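Local coordinates for protein acyl-CoA dehydrogenase FadE3 (Mycobacterium smegmatis, PDB 4IV6) that is a flavoprotein of the acyl-CoA dehydrogenase family, holding dihydroflavine-adenine dinucleotide in its assembly, at residues Thr173-Ile186 and Asp229-Gly241. Residues are numbered along the deposited sequence; the frame is centred on the assembly and turned at random. Where two conformers were deposited one is given.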
ATOM      1  N   THR B 173     -41.000  13.331   6.007  1.00 16.97           N
ATOM      2  CA  THR B 173     -42.244  14.052   6.330  1.00 18.50           C
ATOM      3  C   THR B 173     -43.023  14.398   5.078  1.00 19.97           C
ATOM      4  O   THR B 173     -44.221  14.628   5.164  1.00 20.11           O
ATOM      5  CB  THR B 173     -42.022  15.321   7.178  1.00 19.12           C
ATOM      6  OG1 THR B 173     -40.908  16.069   6.659  1.00 19.29           O
ATOM      7  CG2 THR B 173     -41.753  14.916   8.638  1.00 18.64           C
ATOM      8  N   ASP B 174     -42.349  14.458   3.934  1.00 20.59           N
ATOM      9  CA  ASP B 174     -43.057  14.583   2.661  1.00 23.01           C
ATOM     10  C   ASP B 174     -42.373  13.734   1.602  1.00 24.26           C
ATOM     11  O   ASP B 174     -41.414  14.188   0.973  1.00 24.28           O
ATOM     12  CB  ASP B 174     -43.124  16.044   2.213  1.00 23.79           C
ATOM     13  CG  ASP B 174     -43.864  16.223   0.884  1.00 25.26           C
ATOM     14  OD1 ASP B 174     -44.491  15.263   0.391  1.00 24.85           O
ATOM     15  OD2 ASP B 174     -43.786  17.333   0.317  1.00 26.44           O
ATOM     16  N   PRO B 175     -42.880  12.503   1.382  1.00 26.00           N
ATOM     17  CA  PRO B 175     -42.238  11.652   0.382  1.00 27.56           C
ATOM     18  C   PRO B 175     -42.386  12.158  -1.064  1.00 29.59           C
ATOM     19  O   PRO B 175     -41.685  11.683  -1.942  1.00 30.61           O
ATOM     20  CB  PRO B 175     -42.903  10.274   0.575  1.00 27.45           C
ATOM     21  CG  PRO B 175     -44.062  10.475   1.485  1.00 27.04           C
ATOM     22  CD  PRO B 175     -43.890  11.789   2.184  1.00 26.64           C
ATOM     23  N   ASP B 176     -43.255  13.128  -1.298  1.00 31.43           N
ATOM     24  CA  ASP B 176     -43.489  13.665  -2.636  1.00 34.20           C
ATOM     25  C   ASP B 176     -42.824  15.026  -2.850  1.00 36.03           C
ATOM     26  O   ASP B 176     -43.174  15.731  -3.804  1.00 37.49           O
ATOM     27  CB  ASP B 176     -45.002  13.825  -2.856  1.00 36.74           C
ATOM     28  CG  ASP B 176     -45.768  12.541  -2.586  1.00 37.96           C
ATOM     29  OD1 ASP B 176     -45.305  11.473  -3.019  1.00 38.57           O
ATOM     30  OD2 ASP B 176     -46.825  12.586  -1.931  1.00 41.41           O
ATOM     31  N   ALA B 177     -41.884  15.415  -1.982  1.00 34.15           N
ATOM     32  CA  ALA B 177     -41.346  16.778  -2.018  1.00 35.17           C
ATOM     33  C   ALA B 177     -40.563  17.086  -3.291  1.00 37.40           C
ATOM     34  O   ALA B 177     -39.975  16.206  -3.907  1.00 35.72           O
ATOM     35  CB  ALA B 177     -40.482  17.055  -0.803  1.00 34.89           C
ATOM     36  N   GLN B 178     -40.581  18.360  -3.681  1.00 41.27           N
ATOM     37  CA  GLN B 178     -39.803  18.838  -4.814  1.00 43.60           C
ATOM     38  C   GLN B 178     -39.024  20.073  -4.387  1.00 43.36           C
ATOM     39  O   GLN B 178     -39.626  21.078  -4.041  1.00 44.17           O
ATOM     40  CB  GLN B 178     -40.726  19.153  -5.996  1.00 47.55           C
ATOM     41  CG  GLN B 178     -41.378  17.912  -6.600  1.00 48.78           C
ATOM     42  CD  GLN B 178     -40.365  16.877  -7.072  1.00 51.20           C
ATOM     43  OE1 GLN B 178     -39.306  17.225  -7.601  1.00 55.74           O
ATOM     44  NE2 GLN B 178     -40.685  15.602  -6.885  1.00 51.20           N
ATOM     45  N   PRO B 179     -37.682  19.991  -4.366  1.00 43.36           N
ATOM     46  CA  PRO B 179     -36.877  18.780  -4.614  1.00 42.29           C
ATOM     47  C   PRO B 179     -37.063  17.711  -3.518  1.00 40.15           C
ATOM     48  O   PRO B 179     -37.488  18.025  -2.386  1.00 36.89           O
ATOM     49  CB  PRO B 179     -35.437  19.304  -4.622  1.00 42.82           C
ATOM     50  CG  PRO B 179     -35.485  20.585  -3.856  1.00 43.33           C
ATOM     51  CD  PRO B 179     -36.833  21.176  -4.129  1.00 43.73           C
ATOM     52  N   ALA B 180     -36.725  16.467  -3.857  1.00 37.76           N
ATOM     53  CA  ALA B 180     -37.009  15.337  -2.991  1.00 34.28           C
ATOM     54  C   ALA B 180     -36.290  15.426  -1.630  1.00 32.55           C
ATOM     55  O   ALA B 180     -36.782  14.917  -0.599  1.00 29.15           O
ATOM     56  CB  ALA B 180     -36.655  14.044  -3.704  1.00 34.39           C
ATOM     57  N   HIS B 181     -35.136  16.079  -1.608  1.00 31.85           N
ATOM     58  CA  HIS B 181     -34.362  16.138  -0.366  1.00 30.83           C
ATOM     59  C   HIS B 181     -35.037  17.046   0.673  1.00 28.78           C
ATOM     60  O   HIS B 181     -34.807  16.901   1.884  1.00 26.54           O
ATOM     61  CB  HIS B 181     -32.901  16.537  -0.642  1.00 32.57           C
ATOM     62  CG  HIS B 181     -32.721  17.965  -1.033  1.00 35.97           C
ATOM     63  ND1 HIS B 181     -32.679  18.377  -2.351  1.00 38.99           N
ATOM     64  CD2 HIS B 181     -32.548  19.078  -0.282  1.00 38.49           C
ATOM     65  CE1 HIS B 181     -32.507  19.689  -2.395  1.00 40.21           C
ATOM     66  NE2 HIS B 181     -32.425  20.139  -1.153  1.00 40.66           N
ATOM     67  N   LYS B 182     -35.911  17.938   0.200  1.00 28.33           N
ATOM     68  CA  LYS B 182     -36.685  18.789   1.092  1.00 28.30           C
ATOM     69  C   LYS B 182     -37.861  18.070   1.763  1.00 25.84           C
ATOM     70  O   LYS B 182     -38.594  18.676   2.516  1.00 26.46           O
ATOM     71  CB  LYS B 182     -37.190  20.025   0.336  1.00 30.67           C
ATOM     72  CG  LYS B 182     -36.095  21.011  -0.072  1.00 32.96           C
ATOM     73  CD  LYS B 182     -35.292  21.585   1.107  1.00 33.42           C
ATOM     74  CE  LYS B 182     -36.177  22.224   2.181  1.00 34.20           C
ATOM     75  NZ  LYS B 182     -35.381  22.908   3.252  1.00 35.16           N
ATOM     76  N   GLY B 183     -38.045  16.789   1.496  1.00 23.46           N
ATOM     77  CA  GLY B 183     -39.051  16.004   2.211  1.00 22.13           C
ATOM     78  C   GLY B 183     -38.563  15.272   3.464  1.00 20.18           C
ATOM     79  O   GLY B 183     -39.325  14.521   4.078  1.00 19.02           O
ATOM     80  N   VAL B 184     -37.306  15.473   3.839  1.00 18.92           N
ATOM     81  CA  VAL B 184     -36.669  14.715   4.936  1.00 17.68           C
ATOM     82  C   VAL B 184     -36.445  15.582   6.154  1.00 17.41           C
ATOM     83  O   VAL B 184     -35.881  16.678   6.039  1.00 18.16           O
ATOM     84  CB  VAL B 184     -35.326  14.101   4.475  1.00 17.67           C
ATOM     85  CG1 VAL B 184     -34.586  13.454   5.621  1.00 17.41           C
ATOM     86  CG2 VAL B 184     -35.596  13.034   3.414  1.00 18.36           C
ATOM     87  N   SER B 185     -36.864  15.084   7.314  1.00 16.48           N
ATOM     88  CA  SER B 185     -36.767  15.795   8.570  1.00 16.81           C
ATOM     89  C   SER B 185     -36.219  14.878   9.631  1.00 16.78           C
ATOM     90  O   SER B 185     -36.066  13.678   9.409  1.00 17.19           O
ATOM     91  CB  SER B 185     -38.154  16.292   9.016  1.00 17.07           C
ATOM     92  OG  SER B 185     -38.776  17.026   7.974  1.00 17.28           O
ATOM     93  N   ILE B 186     -35.931  15.444  10.791  1.00 17.17           N
ATOM     94  CA  ILE B 186     -35.524  14.666  11.942  1.00 16.99           C
ATOM     95  C   ILE B 186     -36.552  14.858  13.052  1.00 17.05           C
ATOM     96  O   ILE B 186     -36.932  15.987  13.357  1.00 17.93           O
ATOM     97  CB  ILE B 186     -34.139  15.084  12.409  1.00 17.64           C
ATOM     98  CG1 ILE B 186     -33.082  14.700  11.351  1.00 18.00           C
ATOM     99  CG2 ILE B 186     -33.822  14.443  13.759  1.00 17.41           C
ATOM    100  CD1 ILE B 186     -31.703  15.275  11.652  1.00 18.67           C
ATOM    101  N   ASP B 229     -38.230  24.240  13.788  1.00 29.72           N
ATOM    102  CA  ASP B 229     -39.563  24.747  13.478  1.00 30.49           C
ATOM    103  C   ASP B 229     -40.095  24.296  12.127  1.00 29.37           C
ATOM    104  O   ASP B 229     -41.295  24.310  11.945  1.00 28.38           O
ATOM    105  CB  ASP B 229     -39.587  26.279  13.506  1.00 33.67           C
ATOM    106  CG  ASP B 229     -39.256  26.843  14.865  1.00 35.18           C
ATOM    107  OD1 ASP B 229     -39.601  26.228  15.885  1.00 35.46           O
ATOM    108  OD2 ASP B 229     -38.640  27.910  14.904  1.00 39.17           O
ATOM    109  N   ASP B 230     -39.218  23.909  11.192  1.00 28.05           N
ATOM    110  CA  ASP B 230     -39.620  23.635   9.807  1.00 27.91           C
ATOM    111  C   ASP B 230     -39.227  22.231   9.388  1.00 26.32           C
ATOM    112  O   ASP B 230     -38.125  21.774   9.693  1.00 25.23           O
ATOM    113  CB  ASP B 230     -38.942  24.600   8.842  1.00 30.09           C
ATOM    114  CG  ASP B 230     -39.182  26.051   9.197  1.00 31.95           C
ATOM    115  OD1 ASP B 230     -40.306  26.536   9.021  1.00 33.08           O
ATOM    116  OD2 ASP B 230     -38.226  26.684   9.663  1.00 34.85           O
ATOM    117  N   GLU B 231     -40.147  21.554   8.700  1.00 25.00           N
ATOM    118  CA  GLU B 231     -39.869  20.283   8.037  1.00 23.94           C
ATOM    119  C   GLU B 231     -38.939  20.485   6.858  1.00 23.04           C
ATOM    120  O   GLU B 231     -38.884  21.581   6.291  1.00 23.25           O
ATOM    121  CB  GLU B 231     -41.171  19.657   7.535  1.00 23.92           C
ATOM    122  CG  GLU B 231     -42.131  19.312   8.665  1.00 24.06           C
ATOM    123  CD  GLU B 231     -43.436  18.744   8.163  1.00 24.40           C
ATOM    124  OE1 GLU B 231     -43.656  18.818   6.931  1.00 24.28           O
ATOM    125  OE2 GLU B 231     -44.222  18.217   8.995  1.00 23.83           O
ATOM    126  N   GLY B 232     -38.211  19.435   6.494  1.00 21.05           N
ATOM    127  CA  GLY B 232     -37.410  19.450   5.301  1.00 21.50           C
ATOM    128  C   GLY B 232     -35.973  19.914   5.430  1.00 21.84           C
ATOM    129  O   GLY B 232     -35.342  20.217   4.400  1.00 22.57           O
ATOM    130  N   ARG B 233     -35.446  19.961   6.660  1.00 21.53           N
ATOM    131  CA  ARG B 233     -34.072  20.391   6.903  1.00 22.42           C
ATOM    132  C   ARG B 233     -33.180  19.303   7.479  1.00 21.48           C
ATOM    133  O   ARG B 233     -32.033  19.567   7.935  1.00 20.64           O
ATOM    134  CB  ARG B 233     -34.083  21.557   7.868  1.00 25.21           C
ATOM    135  CG  ARG B 233     -34.916  22.699   7.339  1.00 27.59           C
ATOM    136  CD  ARG B 233     -34.618  23.976   8.051  1.00 32.02           C
ATOM    137  NE  ARG B 233     -35.342  25.055   7.394  1.00 35.63           N
ATOM    138  CZ  ARG B 233     -35.070  26.340   7.528  1.00 40.52           C
ATOM    139  NH1 ARG B 233     -34.080  26.754   8.316  1.00 43.75           N
ATOM    140  NH2 ARG B 233     -35.802  27.225   6.867  1.00 44.36           N
ATOM    141  N   GLY B 234     -33.699  18.083   7.449  1.00 19.87           N
ATOM    142  CA  GLY B 234     -33.012  16.944   8.001  1.00 19.22           C
ATOM    143  C   GLY B 234     -31.594  16.737   7.512  1.00 19.04           C
ATOM    144  O   GLY B 234     -30.711  16.530   8.323  1.00 18.30           O
ATOM    145  N   PHE B 235     -31.373  16.788   6.195  1.00 19.82           N
ATOM    146  CA  PHE B 235     -30.027  16.601   5.642  1.00 20.73           C
ATOM    147  C   PHE B 235     -29.064  17.710   6.059  1.00 21.14           C
ATOM    148  O   PHE B 235     -27.931  17.440   6.444  1.00 20.49           O
ATOM    149  CB  PHE B 235     -30.050  16.445   4.109  1.00 22.16           C
ATOM    150  CG  PHE B 235     -30.521  15.080   3.650  1.00 22.86           C
ATOM    151  CD1 PHE B 235     -29.864  13.932   4.052  1.00 23.38           C
ATOM    152  CD2 PHE B 235     -31.650  14.946   2.851  1.00 23.39           C
ATOM    153  CE1 PHE B 235     -30.327  12.670   3.661  1.00 23.91           C
ATOM    154  CE2 PHE B 235     -32.100  13.700   2.450  1.00 23.34           C
ATOM    155  CZ  PHE B 235     -31.443  12.557   2.843  1.00 22.96           C
ATOM    156  N   ALA B 236     -29.522  18.952   6.014  1.00 21.19           N
ATOM    157  CA  ALA B 236     -28.697  20.069   6.434  1.00 22.31           C
ATOM    158  C   ALA B 236     -28.305  19.929   7.897  1.00 22.09           C
ATOM    159  O   ALA B 236     -27.144  20.134   8.269  1.00 22.30           O
ATOM    160  CB  ALA B 236     -29.444  21.380   6.209  1.00 23.37           C
ATOM    161  N   GLN B 237     -29.273  19.567   8.734  1.00 21.48           N
ATOM    162  CA  GLN B 237     -29.021  19.377  10.161  1.00 20.89           C
ATOM    163  C   GLN B 237     -28.039  18.231  10.388  1.00 20.96           C
ATOM    164  O   GLN B 237     -27.075  18.407  11.143  1.00 21.21           O
ATOM    165  CB  GLN B 237     -30.309  19.101  10.915  1.00 20.46           C
ATOM    166  CG  GLN B 237     -31.287  20.277  10.946  1.00 20.64           C
ATOM    167  CD  GLN B 237     -32.676  19.864  11.396  1.00 20.39           C
ATOM    168  OE1 GLN B 237     -33.040  18.690  11.374  1.00 18.39           O
ATOM    169  NE2 GLN B 237     -33.457  20.841  11.819  1.00 21.53           N
ATOM    170  N   MET B 238     -28.263  17.096   9.729  1.00 24.04           N
ATOM    171  CA  MET B 238     -27.337  15.975   9.868  0.50 24.48           C
ATOM    172  C   MET B 238     -25.916  16.354   9.437  1.00 24.95           C
ATOM    173  O   MET B 238     -24.974  16.026  10.134  1.00 25.17           O
ATOM    174  CB  MET B 238     -27.814  14.743   9.118  0.50 24.40           C
ATOM    175  CG  MET B 238     -27.168  13.468   9.624  0.50 24.13           C
ATOM    176  SD  MET B 238     -27.381  13.310  11.412  0.50 23.49           S
ATOM    177  CE  MET B 238     -25.748  13.662  12.006  0.50 22.50           C
ATOM    178  N   MET B 239     -25.750  17.071   8.329  1.00 27.60           N
ATOM    179  CA  MET B 239     -24.398  17.498   7.928  1.00 29.99           C
ATOM    180  C   MET B 239     -23.655  18.165   9.072  1.00 28.25           C
ATOM    181  O   MET B 239     -22.480  17.915   9.294  1.00 26.12           O
ATOM    182  CB  MET B 239     -24.448  18.476   6.763  1.00 35.30           C
ATOM    183  CG  MET B 239     -24.209  17.849   5.403  1.00 39.87           C
ATOM    184  SD  MET B 239     -24.314  19.150   4.142  1.00 50.08           S
ATOM    185  CE  MET B 239     -22.832  20.085   4.508  1.00 46.37           C
ATOM    186  N   LYS B 240     -24.369  19.010   9.807  1.00 27.44           N
ATOM    187  CA  LYS B 240     -23.815  19.754  10.915  1.00 28.00           C
ATOM    188  C   LYS B 240     -23.483  18.820  12.091  1.00 26.28           C
ATOM    189  O   LYS B 240     -22.407  18.902  12.693  1.00 26.35           O
ATOM    190  CB  LYS B 240     -24.825  20.853  11.281  1.00 29.65           C
ATOM    191  CG  LYS B 240     -24.251  22.126  11.797  1.00 31.51           C
ATOM    192  CD  LYS B 240     -23.252  22.780  10.858  1.00 33.14           C
ATOM    193  CE  LYS B 240     -22.190  23.443  11.726  1.00 35.42           C
ATOM    194  NZ  LYS B 240     -21.154  24.178  10.953  1.00 36.61           N
ATOM    195  N   GLY B 241     -24.378  17.879  12.357  1.00 23.90           N
ATOM    196  CA  GLY B 241     -24.136  16.831  13.328  1.00 23.85           C
ATOM    197  C   GLY B 241     -22.961  15.918  12.968  1.00 24.02           C
ATOM    198  O   GLY B 241     -22.253  15.468  13.866  1.00 22.79           O
TER
HETATM  199  O   HOH W   1     -41.983  17.694   4.957  1.00 29.23           O
HETATM  200  O   HOH W   2     -33.639  17.469   4.233  1.00 19.10           O
HETATM  201  O   HOH W   3     -37.364  23.760   5.271  1.00 38.59           O
HETATM  202  O   HOH W   4     -35.716  18.310  11.365  1.00 18.54           O
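Thr173 crosses Glu231, its CB against the carboxylate carbon and its OG1 against CB; a water bridges that hydroxyl to Glu231 OE1, while OE2 is hydrogen-bonded to Tyr149 OH. The loop then swings outward and returns through a 3-10 segment. There the carbonyl of His181 lies at the edge of the Phe235 ring, its O 3.8 Å from Phe235 CD2. Lys182 starts off facing away, but bends at chi2 and chi3 (-60° and -54°) bring its ammonium back: NZ donates to Gly232 O at 2.9 Å, from above the carbonyl plane, and shares a water with Glu231 O and Arg233 NE. Val184 puts CG1 over one face of Phe235, near the rim, while CG2 comes 3.7 Å from Phe235 CE2. Its carbonyl O accepts from Gly234 N at 3.0 Å, at the first turn of helix 234-270. On Ser185, OG takes a nearly straight bond from Gly232 N (2.9 Å) and pairs with Thr173 OG1 (2.7 Å); Ser185 CA sits 4.0 Å from Gly234 CA, a closeness possible because Gly234 carries no side chain. Ile186 slides past Gln237, its CD1 3.7 Å from Gly234 O; a water links Ile186 N to Gln237 OE1. Gly232 N, Gly232 O and Gly234 N thus each find a partner in 182-185, and Phe235 N a water that the His181 and Val184 carbonyls also approach, tying middle domain to C-terminal domain through directed bonds as well as apolar contact.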